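Local coordinates for protein sifA (Salmonella typhimurium, PDB 3CXB) that is a secreted effector required for endosomal tubulation and the formation of Salmonella-induced filaments, and interacts with host PLEKHM2, at residues P159-L164 with S295-H300. Sequence-based numbering, arbitrary orientation.
Sequences PLPSTL and SDQVFH
Pro-161 and Val-298 meet through plain apolar packing. CB of Pro-161 leaves strand 158-167 toward helix 283-303. Further round the ring, CG meets both Gln-297 and Val-298, while CD meets Val-298 alone. CG of Pro-161 lies 3.9 Å from CB of Gln-297 and 4.0 Å from CG2 of Val-298. CD of Pro-161 also stands 4.0 Å from that same Val-298 CG2. The valine reaches the ring with this one methyl. The side chain of Val-298 also touches Ile-258 of helix 258-267.

CB of Gln-297 touches the proline ring. CG then turns away from the carbonyl carbon and stays beside the backbone N (chi1 -73°). From there the chain runs extended through CD (chi2 176°). OE1 at the tip accepts a hydrogen bond from NH2 of Arg-150, and the side chain also touches Ile-148. Both residues belong to strand 145-153, an antiparallel neighbour of strand 158-167. Helix 283-303 packs here on an antiparallel sheet of three strands, with 158-167 in the middle. Just past Pro-161, Ser-162 and Thr-163 sit across from the single residue Lys-149 of strand 145-153, which makes a classic beta bulge. The hydroxyls of Ser-162 and Thr-163 each bond to the carboxylate of Asp-93.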
loop_
_atom_site.group_PDB
_atom_site.type_symbol
_atom_site.label_atom_id
_atom_site.label_comp_id
_atom_site.label_asym_id
_atom_site.label_seq_id
_atom_site.Cartn_x
_atom_site.Cartn_y
_atom_site.Cartn_z
ATOM N N PRO A 159 2.654 7.637 3.205
ATOM C CA PRO A 159 1.445 8.364 2.818
ATOM C C PRO A 159 0.249 7.429 2.937
ATOM O O PRO A 159 0.363 6.224 2.700
ATOM C CB PRO A 159 1.741 8.787 1.384
ATOM C CG PRO A 159 2.690 7.756 0.908
ATOM C CD PRO A 159 3.587 7.524 2.075
ATOM N N LEU A 160 -0.892 7.973 3.341
ATOM C CA LEU A 160 -2.080 7.143 3.485
ATOM C C LEU A 160 -3.259 7.811 2.795
ATOM O O LEU A 160 -3.295 9.042 2.639
ATOM C CB LEU A 160 -2.389 6.892 4.977
ATOM C CG LEU A 160 -3.127 7.933 5.844
ATOM C CD1 LEU A 160 -2.593 9.344 5.555
ATOM C CD2 LEU A 160 -4.620 7.900 5.557
ATOM N N PRO A 161 -4.247 7.006 2.380
ATOM C CA PRO A 161 -5.453 7.474 1.696
ATOM C C PRO A 161 -6.080 8.713 2.353
ATOM O O PRO A 161 -6.789 8.588 3.344
ATOM C CB PRO A 161 -6.374 6.254 1.775
ATOM C CG PRO A 161 -5.427 5.132 1.763
ATOM C CD PRO A 161 -4.367 5.578 2.705
ATOM N N SER A 162 -5.834 9.906 1.819
ATOM C CA SER A 162 -6.428 11.095 2.435
ATOM C C SER A 162 -7.856 11.361 1.965
ATOM O O SER A 162 -8.738 11.572 2.792
ATOM C CB SER A 162 -5.564 12.335 2.195
ATOM O OG SER A 162 -5.602 12.735 0.850
ATOM N N THR A 163 -8.095 11.351 0.653
ATOM C CA THR A 163 -9.447 11.586 0.139
ATOM C C THR A 163 -9.805 10.643 -1.011
ATOM O O THR A 163 -8.959 10.286 -1.836
ATOM C CB THR A 163 -9.622 13.028 -0.369
ATOM O OG1 THR A 163 -8.912 13.176 -1.596
ATOM C CG2 THR A 163 -9.069 14.044 0.638
ATOM N N LEU A 164 -11.072 10.249 -1.066
ATOM C CA LEU A 164 -11.567 9.351 -2.104
ATOM C C LEU A 164 -12.213 10.131 -3.250
ATOM O O LEU A 164 -13.123 10.922 -3.030
ATOM C CB LEU A 164 -12.589 8.385 -1.500
ATOM C CG LEU A 164 -13.325 7.367 -2.377
ATOM C CD1 LEU A 164 -14.190 8.087 -3.368
ATOM C CD2 LEU A 164 -12.340 6.470 -3.113
ATOM N N SER A 295 -9.151 0.030 2.524
ATOM C CA SER A 295 -8.631 -0.710 3.647
ATOM C C SER A 295 -7.281 -1.309 3.286
ATOM O O SER A 295 -6.307 -1.088 3.999
ATOM C CB SER A 295 -9.624 -1.791 4.066
ATOM O OG SER A 295 -10.838 -1.198 4.506
ATOM N N ASP A 296 -7.210 -2.046 2.181
ATOM C CA ASP A 296 -5.943 -2.642 1.758
ATOM C C ASP A 296 -4.803 -1.627 1.818
ATOM O O ASP A 296 -3.766 -1.869 2.445
ATOM C CB ASP A 296 -6.047 -3.185 0.323
ATOM C CG ASP A 296 -6.664 -4.580 0.257
ATOM O OD1 ASP A 296 -6.689 -5.191 -0.835
ATOM O OD2 ASP A 296 -7.128 -5.070 1.304
ATOM N N GLN A 297 -4.999 -0.488 1.169
ATOM C CA GLN A 297 -3.968 0.541 1.144
ATOM C C GLN A 297 -3.638 1.099 2.528
ATOM O O GLN A 297 -2.468 1.358 2.845
ATOM C CB GLN A 297 -4.384 1.669 0.200
ATOM C CG GLN A 297 -4.300 1.308 -1.282
ATOM C CD GLN A 297 -4.815 2.416 -2.204
ATOM O OE1 GLN A 297 -4.392 3.573 -2.114
ATOM N NE2 GLN A 297 -5.726 2.058 -3.100
ATOM N N VAL A 298 -4.667 1.295 3.349
ATOM C CA VAL A 298 -4.453 1.800 4.700
ATOM C C VAL A 298 -3.590 0.769 5.407
ATOM O O VAL A 298 -2.566 1.088 6.030
ATOM C CB VAL A 298 -5.777 1.933 5.491
ATOM C CG1 VAL A 298 -5.449 2.209 6.933
ATOM C CG2 VAL A 298 -6.638 3.074 4.935
ATOM N N PHE A 299 -4.021 -0.478 5.285
ATOM C CA PHE A 299 -3.331 -1.590 5.888
ATOM C C PHE A 299 -1.893 -1.627 5.389
ATOM O O PHE A 299 -0.952 -1.753 6.188
ATOM C CB PHE A 299 -4.056 -2.892 5.543
ATOM C CG PHE A 299 -3.381 -4.117 6.081
ATOM C CD1 PHE A 299 -2.155 -4.536 5.570
ATOM C CD2 PHE A 299 -3.961 -4.843 7.119
ATOM C CE1 PHE A 299 -1.513 -5.657 6.082
ATOM C CE2 PHE A 299 -3.333 -5.971 7.646
ATOM C CZ PHE A 299 -2.104 -6.381 7.130
ATOM N N HIS A 300 -1.720 -1.508 4.071
ATOM C CA HIS A 300 -0.371 -1.540 3.498
ATOM C C HIS A 300 0.462 -0.379 3.987
ATOM O O HIS A 300 1.679 -0.493 4.111
ATOM C CB HIS A 300 -0.399 -1.527 1.963
ATOM C CG HIS A 300 0.946 -1.309 1.342
ATOM N ND1 HIS A 300 1.449 -0.052 1.090
ATOM C CD2 HIS A 300 1.909 -2.185 0.961
ATOM C CE1 HIS A 300 2.665 -0.160 0.580
ATOM N NE2 HIS A 300 2.969 -1.444 0.491
#